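Local structure of excinuclease ABC, subunit A. (Deinococcus radiodurans, 2VF7) at residues V518-G523 / T785-E790; T584-V589 / V754-E759. The protein binds DNA and ATP as a zinc-containing ABC ATPase of the UvrA family, and probably takes part in recognising damaged DNA during excision repair. The protein carries 1 engineered substitution. One frame throughout, in Å; residues are numbered along the deposited sequence. Where two conformers were deposited one is given.

Interaction 1: residues V518-G523 / T785-E790; sequences VRFPLG and TVIAVE
Phe520 and Ile787 join two sheets of an ABC ATPase domain. Phe520 lies on strand 516-521 of a three-stranded antiparallel sheet. Ile787 lies on strand 785-789 in the mostly parallel sheet of the nucleotide-binding core. No hydrogen bond links the segments, so the contact is side-chain packing between layers. Ile787 CD1 reaches the root of the ring and sits 3.9 Å from Phe520 CD2. It meets CB and CG almost as closely. The two side chains cross at about a right angle. In Ile787, CG1 is anti to the carbonyl carbon (chi1 -58°) and the chain is then extended, which carries CD1 out to the ring.

The second patch is where the chain leaves strand 516-521. Thr785 CG2 lies 3.8 Å from Leu522 CB. The same methyl is modelled 3.1 Å from Gly523 N, which is short for carbon and nitrogen. Thr785 chi1, 111°, is unstaggered, so the placement of this methyl is doubtful. Gly523 has a positive phi, which favours glycine.

Further out, Phe520 hydrogen-bonds through its backbone to Leu503, and Leu522 to Ala500 and Gly501. Phe520 also touches Leu505. Ile787 is flanked by Val754 and Val528 of the adjoining strands. As modelled, and with the same doubt, Thr785 OG1 is buried without a polar partner; Pro521 O is 4.4 Å from this Thr785 OG1.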
ATOM      1  N   VAL A 518      50.524   6.153  10.458  1.00 54.99           N
ATOM      2  CA  VAL A 518      50.572   5.543   9.125  1.00 54.70           C
ATOM      3  C   VAL A 518      51.205   6.502   8.087  1.00 54.71           C
ATOM      4  O   VAL A 518      51.106   7.733   8.220  1.00 54.62           O
ATOM      5  CB  VAL A 518      49.148   5.070   8.692  1.00 54.45           C
ATOM      6  CG1 VAL A 518      48.296   6.234   8.265  1.00 55.08           C
ATOM      7  CG2 VAL A 518      49.216   4.029   7.594  1.00 54.01           C
ATOM      8  N   ARG A 519      51.872   5.938   7.078  1.00 54.40           N
ATOM      9  CA  ARG A 519      52.506   6.744   6.030  1.00 54.09           C
ATOM     10  C   ARG A 519      51.952   6.456   4.639  1.00 53.55           C
ATOM     11  O   ARG A 519      51.796   5.299   4.256  1.00 53.51           O
ATOM     12  CB  ARG A 519      54.022   6.546   6.026  1.00 54.30           C
ATOM     13  CG  ARG A 519      54.714   6.856   7.348  1.00 55.33           C
ATOM     14  CD  ARG A 519      55.940   7.738   7.150  1.00 57.56           C
ATOM     15  NE  ARG A 519      57.075   7.036   6.548  1.00 59.41           N
ATOM     16  CZ  ARG A 519      58.209   7.626   6.165  0.80 60.43           C
ATOM     17  NH1 ARG A 519      58.367   8.940   6.306  0.80 60.90           N
ATOM     18  NH2 ARG A 519      59.194   6.900   5.637  1.00 61.04           N
ATOM     19  N   PHE A 520      51.659   7.512   3.885  1.00 53.00           N
ATOM     20  CA  PHE A 520      51.229   7.366   2.492  1.00 52.48           C
ATOM     21  C   PHE A 520      52.264   8.019   1.574  1.00 51.99           C
ATOM     22  O   PHE A 520      52.527   9.197   1.721  1.00 51.65           O
ATOM     23  CB  PHE A 520      49.868   8.035   2.242  1.00 52.14           C
ATOM     24  CG  PHE A 520      48.753   7.572   3.154  1.00 52.54           C
ATOM     25  CD1 PHE A 520      48.443   8.284   4.318  1.00 52.46           C
ATOM     26  CD2 PHE A 520      47.969   6.459   2.819  1.00 53.10           C
ATOM     27  CE1 PHE A 520      47.393   7.879   5.155  1.00 51.87           C
ATOM     28  CE2 PHE A 520      46.912   6.052   3.645  1.00 51.73           C
ATOM     29  CZ  PHE A 520      46.631   6.757   4.818  1.00 51.46           C
ATOM     30  N   PRO A 521      52.822   7.264   0.607  1.00 51.80           N
ATOM     31  CA  PRO A 521      53.803   7.801  -0.345  1.00 51.51           C
ATOM     32  C   PRO A 521      53.142   8.715  -1.370  1.00 51.36           C
ATOM     33  O   PRO A 521      51.964   8.525  -1.670  1.00 51.51           O
ATOM     34  CB  PRO A 521      54.325   6.543  -1.043  1.00 51.51           C
ATOM     35  CG  PRO A 521      53.177   5.606  -1.000  1.00 51.61           C
ATOM     36  CD  PRO A 521      52.527   5.846   0.337  1.00 51.79           C
ATOM     37  N   LEU A 522      53.886   9.685  -1.906  1.00 51.16           N
ATOM     38  CA  LEU A 522      53.323  10.650  -2.866  1.00 50.81           C
ATOM     39  C   LEU A 522      53.817  10.439  -4.297  1.00 50.71           C
ATOM     40  O   LEU A 522      54.852   9.818  -4.523  1.00 49.91           O
ATOM     41  CB  LEU A 522      53.552  12.108  -2.422  1.00 51.00           C
ATOM     42  CG  LEU A 522      53.289  12.490  -0.956  1.00 51.08           C
ATOM     43  CD1 LEU A 522      53.843  13.869  -0.643  1.00 50.57           C
ATOM     44  CD2 LEU A 522      51.802  12.400  -0.588  1.00 51.08           C
ATOM     45  N   GLY A 523      53.030  10.946  -5.252  1.00 51.02           N
ATOM     46  CA  GLY A 523      53.300  10.825  -6.686  1.00 51.13           C
ATOM     47  C   GLY A 523      53.181   9.403  -7.172  1.00 51.10           C
ATOM     48  O   GLY A 523      53.731   9.044  -8.211  1.00 51.11           O
ATOM     49  N   THR A 785      48.665  11.998  -6.592  1.00 52.33           N
ATOM     50  CA  THR A 785      48.697  10.799  -5.769  1.00 52.22           C
ATOM     51  C   THR A 785      47.278  10.234  -5.585  1.00 52.35           C
ATOM     52  O   THR A 785      46.374  10.927  -5.110  1.00 52.58           O
ATOM     53  CB  THR A 785      49.510  10.983  -4.434  1.00 52.29           C
ATOM     54  OG1 THR A 785      48.651  10.967  -3.288  1.00 52.83           O
ATOM     55  CG2 THR A 785      50.325  12.269  -4.446  1.00 52.14           C
ATOM     56  N   VAL A 786      47.073   8.995  -6.020  1.00 51.85           N
ATOM     57  CA  VAL A 786      45.797   8.337  -5.774  1.00 51.56           C
ATOM     58  C   VAL A 786      45.925   7.340  -4.623  1.00 51.53           C
ATOM     59  O   VAL A 786      46.845   6.516  -4.583  1.00 52.12           O
ATOM     60  CB  VAL A 786      45.048   7.814  -7.084  1.00 51.78           C
ATOM     61  CG1 VAL A 786      45.921   7.870  -8.341  1.00 50.23           C
ATOM     62  CG2 VAL A 786      44.385   6.428  -6.879  1.00 51.58           C
ATOM     63  N   ILE A 787      45.029   7.496  -3.658  1.00 51.19           N
ATOM     64  CA  ILE A 787      44.877   6.566  -2.557  1.00 50.94           C
ATOM     65  C   ILE A 787      43.481   5.997  -2.702  1.00 51.13           C
ATOM     66  O   ILE A 787      42.503   6.730  -2.701  1.00 51.43           O
ATOM     67  CB  ILE A 787      45.021   7.257  -1.190  1.00 50.53           C
ATOM     68  CG1 ILE A 787      46.381   7.937  -1.109  1.00 50.01           C
ATOM     69  CG2 ILE A 787      44.834   6.229  -0.071  1.00 49.69           C
ATOM     70  CD1 ILE A 787      46.547   8.855   0.056  1.00 51.57           C
ATOM     71  N   ALA A 788      43.401   4.685  -2.852  1.00 51.40           N
ATOM     72  CA  ALA A 788      42.154   4.027  -3.161  1.00 51.01           C
ATOM     73  C   ALA A 788      41.929   2.941  -2.138  1.00 51.31           C
ATOM     74  O   ALA A 788      42.736   2.027  -2.040  1.00 51.44           O
ATOM     75  CB  ALA A 788      42.248   3.424  -4.524  1.00 50.75           C
ATOM     76  N   VAL A 789      40.864   3.045  -1.350  1.00 51.93           N
ATOM     77  CA  VAL A 789      40.416   1.890  -0.554  1.00 52.76           C
ATOM     78  C   VAL A 789      39.885   0.794  -1.488  1.00 53.74           C
ATOM     79  O   VAL A 789      39.016   1.036  -2.311  1.00 53.76           O
ATOM     80  CB  VAL A 789      39.468   2.273   0.628  1.00 52.53           C
ATOM     81  CG1 VAL A 789      39.039   3.733   0.552  1.00 53.32           C
ATOM     82  CG2 VAL A 789      38.285   1.287   0.800  1.00 51.54           C
ATOM     83  N   GLU A 790      40.461  -0.398  -1.382  1.00 54.88           N
ATOM     84  CA  GLU A 790      40.374  -1.383  -2.448  1.00 56.13           C
ATOM     85  C   GLU A 790      40.160  -2.805  -1.903  1.00 57.29           C
ATOM     86  O   GLU A 790      40.736  -3.179  -0.883  1.00 57.55           O
ATOM     87  CB  GLU A 790      41.638  -1.284  -3.299  1.00 55.92           C
ATOM     88  CG  GLU A 790      41.654  -2.089  -4.575  1.00 56.97           C
ATOM     89  CD  GLU A 790      40.465  -1.816  -5.470  1.00 59.88           C
ATOM     90  OE1 GLU A 790      40.349  -0.682  -6.028  1.00 56.41           O
ATOM     91  OE2 GLU A 790      39.645  -2.759  -5.601  1.00 59.83           O
TER

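Interaction 2: residues T584-V589 / V754-E759; sequences TRLVRV and VYVLDE
Arg585, Val587 and Val589 pair with Val754 and Val756 through four backbone hydrogen bonds. The ladder runs from Val754 N to Arg585 O, Val587 N to Val754 O, Val756 N to Val587 O, and Val589 N to Val756 O. Each N-to-O distance in it is 2.9 or 3.0 Å. The most bent has an N-H...O angle of 156°. Tyr755 CA adds a C-H...O contact to Val587 O at 3.3 Å. The ladder does not extend to Asp758 N, which is 3.8 Å from Val589 O.

The strands run parallel, 16° apart, at one edge of the core sheet of a P-loop ATPase. The VYVLDE sequence fits a Walker B strand, with Asp758 at its end near the nucleotide.

Apolar contacts form on both faces. On one, Leu586 CD2 meets two methyls, 4.0 Å from Val754 CG1 and 4.1 Å from Val756 CG1. Leu586 CG is anti to the backbone N (chi1 176°), which swings CD2 over the neighbouring strand. Helix 536-551, which begins at the end of the P-loop, packs on this face. On the other, Val589 CG2 meets Leu757 CD1. Beside them Val587 and Tyr755 point the same way, with Val587 CG1 3.6 Å from Tyr755 CD2. Helix 766-781 touches Tyr755 and Leu757.

Polar ends meet at Glu744. Tyr755 OH hydrogen-bonds to Glu744 O, and Arg585 NH2 forms a salt bridge with Glu744 OE1. A leucine in place of Tyr755 would probably leave Glu744 O without this mate and Val587 CG1 less well packed. Val587 CG2 lies 3.3 Å above one face of the Arg585 guanidinium, toward its rim.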
ATOM      1  N   THR A 584      48.788  20.271  -2.954  1.00 62.95           N
ATOM      2  CA  THR A 584      48.080  21.514  -3.227  1.00 63.25           C
ATOM      3  C   THR A 584      46.580  21.344  -3.013  1.00 63.43           C
ATOM      4  O   THR A 584      45.946  22.125  -2.295  1.00 63.68           O
ATOM      5  CB  THR A 584      48.341  21.970  -4.675  1.00 63.17           C
ATOM      6  OG1 THR A 584      49.752  22.129  -4.875  1.00 63.11           O
ATOM      7  CG2 THR A 584      47.631  23.289  -4.971  1.00 63.60           C
ATOM      8  N   ARG A 585      46.022  20.321  -3.649  1.00 63.52           N
ATOM      9  CA  ARG A 585      44.598  20.046  -3.575  1.00 63.50           C
ATOM     10  C   ARG A 585      44.294  18.651  -3.043  1.00 63.21           C
ATOM     11  O   ARG A 585      45.068  17.711  -3.230  1.00 63.14           O
ATOM     12  CB  ARG A 585      43.964  20.179  -4.952  1.00 63.53           C
ATOM     13  CG  ARG A 585      43.828  21.585  -5.454  1.00 64.81           C
ATOM     14  CD  ARG A 585      42.619  21.675  -6.371  1.00 66.81           C
ATOM     15  NE  ARG A 585      42.618  20.633  -7.400  1.00 67.79           N
ATOM     16  CZ  ARG A 585      41.524  20.150  -7.982  1.00 68.90           C
ATOM     17  NH1 ARG A 585      40.322  20.597  -7.635  1.00 69.29           N
ATOM     18  NH2 ARG A 585      41.629  19.203  -8.906  1.00 69.44           N
ATOM     19  N   LEU A 586      43.150  18.559  -2.372  1.00 62.88           N
ATOM     20  CA  LEU A 586      42.498  17.315  -2.028  1.00 62.66           C
ATOM     21  C   LEU A 586      41.311  17.190  -2.974  1.00 62.61           C
ATOM     22  O   LEU A 586      40.534  18.126  -3.140  1.00 62.25           O
ATOM     23  CB  LEU A 586      42.029  17.379  -0.565  1.00 62.69           C
ATOM     24  CG  LEU A 586      41.220  16.325   0.212  1.00 62.27           C
ATOM     25  CD1 LEU A 586      39.737  16.387  -0.090  1.00 62.85           C
ATOM     26  CD2 LEU A 586      41.756  14.907   0.061  1.00 62.42           C
ATOM     27  N   VAL A 587      41.193  16.038  -3.615  1.00 62.93           N
ATOM     28  CA  VAL A 587      40.002  15.708  -4.391  1.00 62.78           C
ATOM     29  C   VAL A 587      39.488  14.356  -3.915  1.00 62.79           C
ATOM     30  O   VAL A 587      40.195  13.363  -4.016  1.00 62.62           O
ATOM     31  CB  VAL A 587      40.301  15.662  -5.904  1.00 62.55           C
ATOM     32  CG1 VAL A 587      39.173  14.967  -6.650  1.00 62.66           C
ATOM     33  CG2 VAL A 587      40.513  17.058  -6.438  1.00 62.14           C
ATOM     34  N   ARG A 588      38.277  14.321  -3.374  1.00 62.99           N
ATOM     35  CA  ARG A 588      37.709  13.050  -2.973  1.00 64.06           C
ATOM     36  C   ARG A 588      36.643  12.606  -3.968  1.00 64.12           C
ATOM     37  O   ARG A 588      35.828  13.405  -4.413  1.00 64.00           O
ATOM     38  CB  ARG A 588      37.189  13.077  -1.526  1.00 64.21           C
ATOM     39  CG  ARG A 588      35.707  13.420  -1.348  1.00 66.46           C
ATOM     40  CD  ARG A 588      35.130  12.775  -0.088  1.00 68.20           C
ATOM     41  NE  ARG A 588      35.346  11.329  -0.080  1.00 70.01           N
ATOM     42  CZ  ARG A 588      34.724  10.470   0.725  1.00 71.10           C
ATOM     43  NH1 ARG A 588      33.823  10.899   1.608  1.00 70.29           N
ATOM     44  NH2 ARG A 588      35.008   9.171   0.637  1.00 71.01           N
ATOM     45  N   VAL A 589      36.674  11.329  -4.323  1.00 64.51           N
ATOM     46  CA  VAL A 589      35.700  10.766  -5.244  1.00 65.13           C
ATOM     47  C   VAL A 589      34.868   9.703  -4.530  1.00 65.59           C
ATOM     48  O   VAL A 589      35.332   8.594  -4.255  1.00 65.72           O
ATOM     49  CB  VAL A 589      36.365  10.228  -6.538  1.00 65.09           C
ATOM     50  CG1 VAL A 589      35.334   9.663  -7.477  1.00 64.75           C
ATOM     51  CG2 VAL A 589      37.131  11.347  -7.233  1.00 65.62           C
ATOM     52  N   VAL A 754      46.058  15.287  -4.419  1.00 58.82           N
ATOM     53  CA  VAL A 754      45.869  13.932  -3.903  1.00 58.90           C
ATOM     54  C   VAL A 754      44.424  13.516  -4.165  1.00 58.60           C
ATOM     55  O   VAL A 754      43.482  14.213  -3.758  1.00 58.87           O
ATOM     56  CB  VAL A 754      46.249  13.823  -2.384  1.00 59.22           C
ATOM     57  CG1 VAL A 754      45.458  14.813  -1.543  1.00 59.93           C
ATOM     58  CG2 VAL A 754      46.057  12.410  -1.848  1.00 58.85           C
ATOM     59  N   TYR A 755      44.251  12.407  -4.888  1.00 58.24           N
ATOM     60  CA  TYR A 755      42.920  11.851  -5.140  1.00 57.52           C
ATOM     61  C   TYR A 755      42.659  10.704  -4.191  1.00 57.57           C
ATOM     62  O   TYR A 755      43.379   9.705  -4.224  1.00 57.39           O
ATOM     63  CB  TYR A 755      42.792  11.345  -6.578  1.00 57.27           C
ATOM     64  CG  TYR A 755      42.871  12.420  -7.630  1.00 57.00           C
ATOM     65  CD1 TYR A 755      44.103  12.884  -8.074  1.00 56.90           C
ATOM     66  CD2 TYR A 755      41.718  12.979  -8.178  1.00 56.92           C
ATOM     67  CE1 TYR A 755      44.195  13.870  -9.027  1.00 56.83           C
ATOM     68  CE2 TYR A 755      41.801  13.978  -9.147  1.00 56.72           C
ATOM     69  CZ  TYR A 755      43.053  14.410  -9.563  1.00 56.66           C
ATOM     70  OH  TYR A 755      43.188  15.382 -10.511  1.00 56.77           O
ATOM     71  N   VAL A 756      41.631  10.837  -3.355  1.00 57.72           N
ATOM     72  CA  VAL A 756      41.205   9.720  -2.518  1.00 58.18           C
ATOM     73  C   VAL A 756      39.904   9.077  -3.027  1.00 58.81           C
ATOM     74  O   VAL A 756      38.867   9.725  -3.176  1.00 58.12           O
ATOM     75  CB  VAL A 756      41.185  10.047  -0.998  1.00 58.19           C
ATOM     76  CG1 VAL A 756      42.411  10.889  -0.603  1.00 57.06           C
ATOM     77  CG2 VAL A 756      39.918  10.745  -0.609  1.00 59.15           C
ATOM     78  N   LEU A 757      40.003   7.781  -3.299  1.00 60.00           N
ATOM     79  CA  LEU A 757      38.978   7.028  -4.002  1.00 61.24           C
ATOM     80  C   LEU A 757      38.561   5.776  -3.206  1.00 62.42           C
ATOM     81  O   LEU A 757      39.402   5.016  -2.713  1.00 62.42           O
ATOM     82  CB  LEU A 757      39.527   6.611  -5.372  1.00 61.20           C
ATOM     83  CG  LEU A 757      39.681   7.534  -6.598  1.00 61.59           C
ATOM     84  CD1 LEU A 757      39.940   8.990  -6.288  1.00 62.58           C
ATOM     85  CD2 LEU A 757      40.777   7.011  -7.538  1.00 61.18           C
ATOM     86  N   ASP A 758      37.261   5.571  -3.064  1.00 63.85           N
ATOM     87  CA  ASP A 758      36.737   4.338  -2.469  1.00 65.42           C
ATOM     88  C   ASP A 758      36.493   3.336  -3.605  1.00 65.98           C
ATOM     89  O   ASP A 758      36.166   3.733  -4.710  1.00 66.40           O
ATOM     90  CB  ASP A 758      35.455   4.666  -1.688  1.00 65.85           C
ATOM     91  CG  ASP A 758      34.773   3.438  -1.095  0.70 66.71           C
ATOM     92  OD1 ASP A 758      33.519   3.388  -1.164  0.70 67.53           O
ATOM     93  OD2 ASP A 758      35.467   2.545  -0.553  0.70 67.28           O
ATOM     94  N   GLU A 759      36.649   2.047  -3.330  1.00 67.17           N
ATOM     95  CA  GLU A 759      36.623   0.981  -4.349  1.00 68.10           C
ATOM     96  C   GLU A 759      36.246   1.417  -5.779  1.00 68.56           C
ATOM     97  O   GLU A 759      35.131   1.199  -6.207  1.00 69.13           O
ATOM     98  CB  GLU A 759      35.720  -0.157  -3.880  1.00 68.43           C
ATOM     99  CG  GLU A 759      36.334  -1.544  -4.069  1.00 70.18           C
ATOM    100  CD  GLU A 759      36.484  -1.937  -5.528  1.00 73.10           C
ATOM    101  OE1 GLU A 759      35.608  -1.554  -6.351  1.00 75.81           O
ATOM    102  OE2 GLU A 759      37.472  -2.627  -5.853  1.00 71.93           O
TER

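Overall arrangement
Interactions 1 and 2 share one core sheet, because strands 753-758 and 785-789 are neighbours in it. Their centres are 9 Å apart. A probable hydrogen bond from Tyr755 N to Thr785 O, 2.6 Å, joins them. Val754 CG2 packs 3.3 Å from Thr785 OG1. Interaction 2 extends the sheet to its edge strand, whereas interaction 1 packs a second sheet against it. In sequence, interaction 2 is nested inside the loop that interaction 1 closes. They differ in distance from the bound ADP. The side chain of Asp758 is about 7 Å from the nucleotide, and that of Phe520 about 12 Å. The side chain of Ile787 is about 9 Å from that of Lys536, an ADP-binding residue.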